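Local coordinates for protein syndapin (Drosophila melanogaster, PDB 3I2W) that probably binds phospholipid membranes as a homodimer through its F-BAR domain, the part described here, and probably regulates internalisation of plasma-membrane proteins in endocytosis, at residues W52-L55 with I56-P60; D93-S96 with Q97-T100; K230-L233 with F234-H237; W270-N274 with H275-M279. One frame throughout, in Å; residues are numbered along the deposited sequence.

How the interactions relate
All four contacts are local, each joining consecutive residues at one place along the chain. Interaction 1 closes helix 11-58, interaction 2 lies within helix 63-105, interaction 3 near the end of helix 169-240, and interaction 4 at the end of helix 264-275. Interactions 2 and 3, with centres about 11 Å apart, touch directly: Ile232 packs against Val94, Gln97 and Ile98 in the middle of the helical bundle. Interactions 1 and 4 lie farther out along the elongated domain, centres about 22 Å apart and nearest atoms about 6 Å. Interactions 1, 3 and 4 each reach the second subunit, so dimer contacts run from near the middle of the chain to this end of it.

Interaction 1. Residues W52-L55 with I56-P60; sequences WGEL and IEKGP. With NA (sodium ion), chain G.
Ile56 and Trp52 are joined across the last full turns of helix 11-58 of the F-BAR domain, where the helix runs out into a sodium site. The main-chain bonds are of the i to i+4 type. Ile56 N donates to Trp52 O at 2.9 Å, Glu57 N to Gly53 O at 3.2 Å, and Lys58 N to Glu54 O at 3.0 Å, a nearly straight bond with an N-H...O angle of 167°. Gly59 N still reaches Leu55 O, although Gly59 is the first residue to leave helical backbone angles.

Apolar contact joins the turn to helix 63-105, where Ile56 packs on Trp69 and Trp52 on Leu73. Within the turn, Leu55 CD1 sits over one face of the Trp52 indole, toward its rim. Trp52 NE1 is hydrogen-bonded to Glu33 OE1 of the second subunit, which ties this turn to the dimer.

Glu54 leaves the helix with CG anti to the backbone N (chi1 -179°) and stays extended, whereas Lys58 bends at its third and fourth torsions. Their chains cross, yet Glu54 OE2 and Lys58 NZ remain 4.8 Å apart, a proximity of opposite charges and not a salt bridge.

Metal coordination completes the helix end: the carbonyls of Ile56 and Glu57 point beyond the C-terminus, toward the sodium ion. Glu61 O and Glu66 OE2 add two ligands to the ion, which is also bound by Ile56 O at 2.8 Å, Glu57 O at 2.8 Å, Gly59 O at 2.7 Å and, as sixth ligand, a water oxygen at 2.5 Å.

Interaction 2. Residues D93-S96 with Q97-T100; sequences DVNS and QIKT
Gln97 folds back along the helix surface to Asp93, one turn earlier. Its first torsion (chi1 -93°) turns the chain toward the preceding turn and the extended chain beyond CG spans the distance, so that NE2 donates to Asp93 O at 3.2 Å with an N-H...O angle of 149°. The donor approaches from above the carbonyl plane, 47° out of it, and the acceptor lies slightly tilted from the amide plane. NE2 is also hydrogen-bonded to Asn235 OD1 of helix 169-240; a backbone oxygen and a side-chain amide oxygen on different helices therefore grip one amide nitrogen, which should fix the rotation of the group.

Asn95 and Ile98 project from an adjoining strip of the helix. Their side chains lie across one another, Ile98 CD1 coming within 4.0 Å of Asn95 OD1. Asn95 ND2 is hydrogen-bonded to Gln28 O on helix 11-58. Val94 CG1 and Ile98 CD1 make a looser apolar contact at 4.5 Å, and both residues also lie against Ile232.

Ser96 takes part differently: its hydroxyl turns back along its own helix to Asn92 O. Beneath these groups, the backbone pairing is uneven. Val94 O receives weak bonds from both Gln97 N and Ile98 N, beside a wider pi-type turn at 93-95, whereas Lys99 N makes a firm 2.8 Å bond to Asn95 O.

With Ile98 packed on Leu27 as well as on Ile232, helix 63-105 is placed between helices 11-58 and 169-240, an arrangement characteristic of the helical bundle of an F-BAR domain.

Interaction 3. Residues K230-L233 with F234-H237; sequences KEIL and FNVH
The Phe234 ring and the Lys230 side chain run side by side in the same direction, one helical turn apart. Lys230 CE comes within 3.9 Å of Phe234 CE2, so the lysine meets the ring through CE. Glu231 approaches at a slant: its carboxylate plane is turned 44° from that of the ring, and OE1 stands 4.0 Å from Phe234 CD2. Lys230 O is also close to CD2 and likewise meets the ring obliquely. The first torsion of Phe234 (chi1 -77°) sets CG beside its own backbone N, which directs the ring back over the preceding turn. A second flat group, the His237 imidazole, leads off this turn to meet the Phe255 ring of the second subunit, and its NE2 bonds Tyr252 O there.

Four i to i+4 bonds hold the backbone. Phe234 N donates to Lys230 O at 3.2 Å, Asn235 N to Glu231 O at 2.8 Å, Val236 N to Ile232 O at 2.7 Å, and His237 N to Leu233 O with an N-H...O angle of 179°. On the buried side, Ile232 CG2 and Val236 CG2 lie 4.3 Å apart.

Helix 169-240 thus looks two ways here. Ile232 and Asn235 meet helix 63-105, Asn235 OD1 through its bond to Gln97, while Leu233 and Phe234 pack on Ile259 of helix 247-260 of the second subunit, and Lys230 NZ bonds Ala262 O of that subunit.

Interaction 4. Residues W270-N274 with H275-M279; sequences WWSNN and HGINM
Trp271 CG lies anti to the backbone N (chi1 175°), while His275 has CG beside its own N (chi1 -61°), and this pair of torsions brings imidazole and indole together four residues apart at the end of helix 264-275. His275 CD2 lies over one face of the indole, offset toward the rim, with CE3 of Trp271 at 3.5 Å. The ring planes make 37°, neither parallel nor crossed at a right angle. His275 CB adds a CH-pi contact, 3.9 Å from the centroid of the five-membered ring of Trp271. With Trp270 nearby, the three rings form an aromatic cluster, of which Trp271 and His275 meet the second subunit, by a cation-pi contact of Trp271 with Arg16 and a bond of His275 ND1 to Arg12, both of that subunit.

After His275 the chain turns back over the helix end. Gly276 N donates to Ser272 O at 3.0 Å, coming from above the carbonyl plane. Ser272 also uses its hydroxyl oxygen as an acceptor for Asn278 N at 2.9 Å. The side chains of Asn273 and Asn278 lie alongside each other, and Asn278 ND2 donates to Asn273 OD1 at 3.0 Å; the acceptor is in the plane of the donating amide, yet the donor stands above the plane of the accepting one. A water joins the same two residues, donating to Asn278 O and, at 3.0 Å, to Asn273 O.

Interaction 1. Residues W52-L55 with I56-P60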
loop_
_atom_site.group_PDB
_atom_site.type_symbol
_atom_site.label_atom_id
_atom_site.label_comp_id
_atom_site.label_asym_id
_atom_site.label_seq_id
_atom_site.Cartn_x
_atom_site.Cartn_y
_atom_site.Cartn_z
ATOM N N TRP B 52 -10.381 -17.388 5.765
ATOM C CA TRP B 52 -9.699 -18.564 6.176
ATOM C C TRP B 52 -10.010 -18.945 7.571
ATOM O O TRP B 52 -9.812 -20.079 7.958
ATOM C CB TRP B 52 -8.221 -18.346 6.024
ATOM C CG TRP B 52 -7.931 -18.478 4.658
ATOM C CD1 TRP B 52 -7.848 -17.496 3.757
ATOM C CD2 TRP B 52 -7.802 -19.695 3.958
ATOM N NE1 TRP B 52 -7.622 -18.012 2.527
ATOM C CE2 TRP B 52 -7.610 -19.372 2.618
ATOM C CE3 TRP B 52 -7.854 -21.044 4.338
ATOM C CZ2 TRP B 52 -7.438 -20.329 1.641
ATOM C CZ3 TRP B 52 -7.683 -21.992 3.375
ATOM C CH2 TRP B 52 -7.481 -21.640 2.031
ATOM N N GLY B 53 -10.482 -17.997 8.351
ATOM C CA GLY B 53 -10.772 -18.282 9.751
ATOM C C GLY B 53 -11.836 -19.336 9.738
ATOM O O GLY B 53 -11.722 -20.373 10.388
ATOM N N GLU B 54 -12.832 -19.081 8.924
ATOM C CA GLU B 54 -13.893 -20.011 8.721
ATOM C C GLU B 54 -13.530 -21.312 7.946
ATOM O O GLU B 54 -13.969 -22.382 8.368
ATOM C CB GLU B 54 -15.028 -19.301 8.044
ATOM C CG GLU B 54 -16.185 -20.141 7.812
ATOM C CD GLU B 54 -17.159 -19.362 7.014
ATOM O OE1 GLU B 54 -16.988 -18.093 6.978
ATOM O OE2 GLU B 54 -18.073 -20.012 6.418
ATOM N N LEU B 55 -12.755 -21.238 6.856
ATOM C CA LEU B 55 -12.334 -22.456 6.179
ATOM C C LEU B 55 -11.540 -23.405 7.084
ATOM O O LEU B 55 -11.739 -24.597 7.020
ATOM C CB LEU B 55 -11.528 -22.179 4.916
ATOM C CG LEU B 55 -12.244 -21.490 3.753
ATOM C CD1 LEU B 55 -11.227 -21.302 2.632
ATOM C CD2 LEU B 55 -13.497 -22.236 3.292
ATOM N N ILE B 56 -10.673 -22.879 7.941
ATOM C CA ILE B 56 -9.991 -23.711 8.909
ATOM C C ILE B 56 -10.922 -24.384 9.925
ATOM O O ILE B 56 -10.782 -25.583 10.281
ATOM C CB ILE B 56 -8.989 -22.924 9.649
ATOM C CG1 ILE B 56 -7.945 -22.397 8.643
ATOM C CG2 ILE B 56 -8.378 -23.824 10.710
ATOM C CD1 ILE B 56 -6.848 -21.542 9.204
ATOM N N GLU B 57 -11.893 -23.596 10.363
ATOM C CA GLU B 57 -12.819 -23.996 11.382
ATOM C C GLU B 57 -13.560 -25.203 10.891
ATOM O O GLU B 57 -13.533 -26.270 11.507
ATOM C CB GLU B 57 -13.785 -22.860 11.586
ATOM C CG GLU B 57 -14.767 -23.092 12.719
ATOM C CD GLU B 57 -14.057 -23.337 14.030
ATOM O OE1 GLU B 57 -13.013 -22.658 14.280
ATOM O OE2 GLU B 57 -14.542 -24.218 14.794
ATOM N N LYS B 58 -14.152 -25.023 9.725
ATOM C CA LYS B 58 -15.056 -25.931 9.097
ATOM C C LYS B 58 -14.285 -27.111 8.481
ATOM O O LYS B 58 -14.851 -28.201 8.317
ATOM C CB LYS B 58 -15.811 -25.108 8.063
ATOM C CG LYS B 58 -16.746 -25.796 7.103
ATOM C CD LYS B 58 -17.822 -24.808 6.503
ATOM C CE LYS B 58 -17.222 -23.633 5.661
ATOM N NZ LYS B 58 -16.231 -24.085 4.626
ATOM N N GLY B 59 -13.010 -26.927 8.142
ATOM C CA GLY B 59 -12.203 -28.034 7.628
ATOM C C GLY B 59 -11.656 -29.017 8.671
ATOM O O GLY B 59 -11.972 -28.913 9.871
ATOM N N PRO B 60 -10.797 -29.966 8.227
ATOM C CA PRO B 60 -10.298 -31.105 9.032
ATOM C C PRO B 60 -9.181 -30.848 10.022
ATOM O O PRO B 60 -8.861 -31.726 10.779
ATOM C CB PRO B 60 -9.774 -32.102 7.987
ATOM C CG PRO B 60 -9.953 -31.456 6.686
ATOM C CD PRO B 60 -10.215 -29.993 6.884
HETATM NA NA NA G . -11.152 -27.619 12.126
HETATM O O HOH W 1 -13.283 -28.901 12.699
#

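Interaction 2. Residues D93-S96 with Q97-T100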
loop_
_atom_site.group_PDB
_atom_site.type_symbol
_atom_site.label_atom_id
_atom_site.label_comp_id
_atom_site.label_asym_id
_atom_site.label_seq_id
_atom_site.Cartn_x
_atom_site.Cartn_y
_atom_site.Cartn_z
ATOM N N ASP B 93 -4.049 13.436 12.234
ATOM C CA ASP B 93 -2.913 14.234 12.679
ATOM C C ASP B 93 -2.453 15.139 11.500
ATOM O O ASP B 93 -2.324 16.358 11.651
ATOM C CB ASP B 93 -1.741 13.396 13.236
ATOM C CG ASP B 93 -2.060 12.667 14.607
ATOM O OD1 ASP B 93 -3.043 13.025 15.329
ATOM O OD2 ASP B 93 -1.277 11.721 14.964
ATOM N N VAL B 94 -2.225 14.566 10.328
ATOM C CA VAL B 94 -1.501 15.308 9.339
ATOM C C VAL B 94 -2.419 16.081 8.405
ATOM O O VAL B 94 -2.323 17.293 8.307
ATOM C CB VAL B 94 -0.545 14.406 8.587
ATOM C CG1 VAL B 94 0.306 15.217 7.643
ATOM C CG2 VAL B 94 0.348 13.691 9.578
ATOM N N ASN B 95 -3.338 15.418 7.727
ATOM C CA ASN B 95 -4.085 16.172 6.770
ATOM C C ASN B 95 -4.835 17.369 7.376
ATOM O O ASN B 95 -4.808 18.402 6.811
ATOM C CB ASN B 95 -4.923 15.292 5.838
ATOM C CG ASN B 95 -4.254 15.076 4.500
ATOM O OD1 ASN B 95 -3.173 15.592 4.248
ATOM N ND2 ASN B 95 -4.854 14.261 3.653
ATOM N N SER B 96 -5.470 17.221 8.525
ATOM C CA SER B 96 -6.217 18.297 9.198
ATOM C C SER B 96 -5.334 19.502 9.492
ATOM O O SER B 96 -5.797 20.660 9.441
ATOM C CB SER B 96 -6.684 17.803 10.550
ATOM O OG SER B 96 -5.503 17.412 11.259
ATOM N N GLN B 97 -4.076 19.244 9.828
ATOM C CA GLN B 97 -3.188 20.341 10.093
ATOM C C GLN B 97 -3.082 21.175 8.841
ATOM O O GLN B 97 -3.223 22.348 8.895
ATOM C CB GLN B 97 -1.825 19.829 10.409
ATOM C CG GLN B 97 -1.534 19.626 11.833
ATOM C CD GLN B 97 -0.049 19.324 12.012
ATOM O OE1 GLN B 97 0.702 20.222 12.369
ATOM N NE2 GLN B 97 0.390 18.099 11.699
ATOM N N ILE B 98 -2.799 20.550 7.718
ATOM C CA ILE B 98 -2.704 21.220 6.464
ATOM C C ILE B 98 -4.006 21.853 6.115
ATOM O O ILE B 98 -4.051 23.009 5.722
ATOM C CB ILE B 98 -2.276 20.274 5.352
ATOM C CG1 ILE B 98 -0.939 19.657 5.742
ATOM C CG2 ILE B 98 -2.106 21.057 4.025
ATOM C CD1 ILE B 98 -0.487 18.560 4.792
ATOM N N LYS B 99 -5.091 21.126 6.253
ATOM C CA LYS B 99 -6.368 21.712 5.980
ATOM C C LYS B 99 -6.528 23.094 6.724
ATOM O O LYS B 99 -7.108 24.048 6.206
ATOM C CB LYS B 99 -7.469 20.712 6.304
ATOM C CG LYS B 99 -8.839 21.358 6.147
ATOM C CD LYS B 99 -9.874 20.463 5.635
ATOM C CE LYS B 99 -11.132 20.641 6.464
ATOM N NZ LYS B 99 -12.369 20.007 5.817
ATOM N N THR B 100 -5.962 23.158 7.931
ATOM C CA THR B 100 -6.130 24.265 8.826
ATOM C C THR B 100 -5.291 25.429 8.381
ATOM O O THR B 100 -5.803 26.577 8.279
ATOM C CB THR B 100 -5.831 23.887 10.288
ATOM O OG1 THR B 100 -7.053 23.528 10.947
ATOM C CG2 THR B 100 -5.301 25.071 11.051
#

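Interaction 3. Residues K230-L233 with F234-H237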
loop_
_atom_site.group_PDB
_atom_site.type_symbol
_atom_site.label_atom_id
_atom_site.label_comp_id
_atom_site.label_asym_id
_atom_site.label_seq_id
_atom_site.Cartn_x
_atom_site.Cartn_y
_atom_site.Cartn_z
ATOM N N LYS B 230 8.062 21.541 5.454
ATOM C CA LYS B 230 9.123 20.701 5.972
ATOM C C LYS B 230 8.653 19.911 7.228
ATOM O O LYS B 230 8.986 18.725 7.405
ATOM C CB LYS B 230 10.356 21.530 6.258
ATOM C CG LYS B 230 11.575 20.677 6.289
ATOM C CD LYS B 230 12.631 21.273 7.199
ATOM C CE LYS B 230 13.876 20.390 7.210
ATOM N NZ LYS B 230 15.064 21.030 6.650
ATOM N N GLU B 231 7.835 20.553 8.060
ATOM C CA GLU B 231 7.446 19.961 9.284
ATOM C C GLU B 231 6.482 18.842 9.081
ATOM O O GLU B 231 6.561 17.830 9.759
ATOM C CB GLU B 231 6.751 21.002 10.173
ATOM C CG GLU B 231 7.743 22.098 10.779
ATOM C CD GLU B 231 9.201 21.465 11.085
ATOM O OE1 GLU B 231 9.206 20.470 11.961
ATOM O OE2 GLU B 231 10.282 21.954 10.437
ATOM N N ILE B 232 5.506 19.080 8.219
ATOM C CA ILE B 232 4.454 18.142 7.893
ATOM C C ILE B 232 5.124 16.925 7.260
ATOM O O ILE B 232 4.888 15.808 7.669
ATOM C CB ILE B 232 3.507 18.790 6.897
ATOM C CG1 ILE B 232 2.636 19.833 7.563
ATOM C CG2 ILE B 232 2.690 17.795 6.162
ATOM C CD1 ILE B 232 1.770 19.305 8.601
ATOM N N LEU B 233 6.005 17.137 6.299
ATOM C CA LEU B 233 6.804 16.030 5.861
ATOM C C LEU B 233 7.396 15.174 7.004
ATOM O O LEU B 233 7.252 13.964 6.956
ATOM C CB LEU B 233 7.851 16.448 4.838
ATOM C CG LEU B 233 7.292 16.856 3.479
ATOM C CD1 LEU B 233 8.381 17.036 2.487
ATOM C CD2 LEU B 233 6.344 15.838 2.967
ATOM N N PHE B 234 8.026 15.745 8.018
ATOM C CA PHE B 234 8.445 14.952 9.178
ATOM C C PHE B 234 7.266 14.312 9.873
ATOM O O PHE B 234 7.342 13.166 10.340
ATOM C CB PHE B 234 9.133 15.803 10.232
ATOM C CG PHE B 234 10.579 16.183 9.909
ATOM C CD1 PHE B 234 11.549 15.228 9.681
ATOM C CD2 PHE B 234 10.968 17.500 9.909
ATOM C CE1 PHE B 234 12.868 15.578 9.415
ATOM C CE2 PHE B 234 12.302 17.849 9.652
ATOM C CZ PHE B 234 13.240 16.884 9.402
ATOM N N ASN B 235 6.164 15.028 9.980
ATOM C CA ASN B 235 5.025 14.467 10.644
ATOM C C ASN B 235 4.566 13.248 9.869
ATOM O O ASN B 235 4.221 12.261 10.462
ATOM C CB ASN B 235 3.910 15.482 10.700
ATOM C CG ASN B 235 4.153 16.578 11.728
ATOM O OD1 ASN B 235 3.352 17.476 11.870
ATOM N ND2 ASN B 235 5.234 16.512 12.427
ATOM N N VAL B 236 4.578 13.314 8.542
ATOM C CA VAL B 236 4.225 12.199 7.702
ATOM C C VAL B 236 5.148 11.054 8.058
ATOM O O VAL B 236 4.683 9.940 8.435
ATOM C CB VAL B 236 4.430 12.498 6.226
ATOM C CG1 VAL B 236 4.136 11.276 5.437
ATOM C CG2 VAL B 236 3.486 13.544 5.761
ATOM N N HIS B 237 6.441 11.328 7.953
ATOM C CA HIS B 237 7.450 10.384 8.317
ATOM C C HIS B 237 7.089 9.689 9.618
ATOM O O HIS B 237 6.902 8.522 9.618
ATOM C CB HIS B 237 8.751 11.119 8.431
ATOM C CG HIS B 237 9.924 10.240 8.716
ATOM N ND1 HIS B 237 10.271 9.859 9.993
ATOM C CD2 HIS B 237 10.868 9.723 7.895
ATOM C CE1 HIS B 237 11.345 9.100 9.938
ATOM N NE2 HIS B 237 11.733 9.003 8.677
#

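Interaction 4. Residues W270-N274 with H275-M279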
loop_
_atom_site.group_PDB
_atom_site.type_symbol
_atom_site.label_atom_id
_atom_site.label_comp_id
_atom_site.label_asym_id
_atom_site.label_seq_id
_atom_site.Cartn_x
_atom_site.Cartn_y
_atom_site.Cartn_z
ATOM N N TRP B 270 -5.521 -36.824 21.745
ATOM C CA TRP B 270 -6.875 -36.382 21.703
ATOM C C TRP B 270 -7.561 -37.171 20.625
ATOM O O TRP B 270 -8.754 -37.426 20.704
ATOM C CB TRP B 270 -6.937 -34.872 21.371
ATOM C CG TRP B 270 -8.412 -34.337 21.262
ATOM C CD1 TRP B 270 -9.210 -33.839 22.293
ATOM C CD2 TRP B 270 -9.244 -34.318 20.094
ATOM N NE1 TRP B 270 -10.465 -33.499 21.825
ATOM C CE2 TRP B 270 -10.504 -33.770 20.480
ATOM C CE3 TRP B 270 -9.054 -34.712 18.759
ATOM C CZ2 TRP B 270 -11.551 -33.636 19.589
ATOM C CZ3 TRP B 270 -10.090 -34.540 17.878
ATOM C CH2 TRP B 270 -11.329 -34.006 18.307
ATOM N N TRP B 271 -6.828 -37.521 19.578
ATOM C CA TRP B 271 -7.488 -38.112 18.404
ATOM C C TRP B 271 -7.938 -39.525 18.691
ATOM O O TRP B 271 -9.030 -39.911 18.313
ATOM C CB TRP B 271 -6.607 -38.095 17.172
ATOM C CG TRP B 271 -7.255 -38.811 16.016
ATOM C CD1 TRP B 271 -7.122 -40.112 15.700
ATOM C CD2 TRP B 271 -8.130 -38.250 15.027
ATOM N NE1 TRP B 271 -7.865 -40.405 14.600
ATOM C CE2 TRP B 271 -8.477 -39.270 14.159
ATOM C CE3 TRP B 271 -8.627 -36.967 14.781
ATOM C CZ2 TRP B 271 -9.308 -39.060 13.071
ATOM C CZ3 TRP B 271 -9.472 -36.757 13.701
ATOM C CH2 TRP B 271 -9.813 -37.788 12.879
ATOM N N SER B 272 -7.066 -40.262 19.382
ATOM C CA SER B 272 -7.334 -41.553 19.870
ATOM C C SER B 272 -8.486 -41.478 20.806
ATOM O O SER B 272 -9.300 -42.401 20.822
ATOM C CB SER B 272 -6.149 -42.074 20.642
ATOM O OG SER B 272 -6.490 -43.350 21.178
ATOM N N ASN B 273 -8.569 -40.419 21.608
ATOM C CA ASN B 273 -9.618 -40.371 22.623
ATOM C C ASN B 273 -10.947 -40.306 22.022
ATOM O O ASN B 273 -11.882 -40.917 22.545
ATOM C CB ASN B 273 -9.445 -39.249 23.624
ATOM C CG ASN B 273 -8.253 -39.462 24.433
ATOM O OD1 ASN B 273 -7.749 -40.604 24.489
ATOM N ND2 ASN B 273 -7.715 -38.400 25.008
ATOM N N ASN B 274 -11.013 -39.593 20.903
ATOM C CA ASN B 274 -12.276 -39.339 20.233
ATOM C C ASN B 274 -12.523 -40.159 19.045
ATOM O O ASN B 274 -13.646 -40.213 18.621
ATOM C CB ASN B 274 -12.365 -37.906 19.750
ATOM C CG ASN B 274 -12.439 -36.927 20.878
ATOM O OD1 ASN B 274 -11.422 -36.420 21.324
ATOM N ND2 ASN B 274 -13.633 -36.661 21.350
ATOM N N HIS B 275 -11.505 -40.752 18.456
ATOM C CA HIS B 275 -11.739 -41.439 17.228
ATOM C C HIS B 275 -11.063 -42.726 17.093
ATOM O O HIS B 275 -11.214 -43.341 16.045
ATOM C CB HIS B 275 -11.323 -40.617 15.988
ATOM C CG HIS B 275 -12.068 -39.347 15.850
ATOM N ND1 HIS B 275 -13.388 -39.301 15.478
ATOM C CD2 HIS B 275 -11.702 -38.073 16.121
ATOM C CE1 HIS B 275 -13.799 -38.047 15.489
ATOM N NE2 HIS B 275 -12.795 -37.282 15.891
ATOM N N GLY B 276 -10.317 -43.171 18.085
ATOM C CA GLY B 276 -9.406 -44.315 17.880
ATOM C C GLY B 276 -9.404 -45.185 19.075
ATOM O O GLY B 276 -10.400 -45.282 19.766
ATOM N N ILE B 277 -8.275 -45.806 19.372
ATOM C CA ILE B 277 -8.291 -46.870 20.397
ATOM C C ILE B 277 -8.621 -46.491 21.818
ATOM O O ILE B 277 -9.069 -47.324 22.558
ATOM C CB ILE B 277 -7.040 -47.656 20.396
ATOM C CG1 ILE B 277 -5.843 -46.772 20.661
ATOM C CG2 ILE B 277 -6.889 -48.401 19.055
ATOM C CD1 ILE B 277 -4.521 -47.598 20.732
ATOM N N ASN B 278 -8.441 -45.252 22.249
ATOM C CA ASN B 278 -8.812 -45.008 23.618
ATOM C C ASN B 278 -10.290 -44.665 23.763
ATOM O O ASN B 278 -10.656 -43.806 24.564
ATOM C CB ASN B 278 -7.887 -44.006 24.258
ATOM C CG ASN B 278 -7.956 -44.032 25.783
ATOM O OD1 ASN B 278 -8.010 -45.087 26.373
ATOM N ND2 ASN B 278 -7.944 -42.851 26.427
HETATM N N MSE B 279 -11.157 -45.315 23.004
HETATM C CA MSE B 279 -12.598 -45.167 23.252
HETATM C C MSE B 279 -13.139 -46.433 23.883
HETATM O O MSE B 279 -12.581 -47.536 23.698
HETATM C CB MSE B 279 -13.357 -44.936 21.969
HETATM C CG MSE B 279 -12.767 -43.837 21.116
HETATM SE SE MSE B 279 -13.838 -43.602 19.510
HETATM C CE MSE B 279 -15.365 -42.604 20.288
HETATM O O HOH W 2 -11.865 -41.822 25.371
#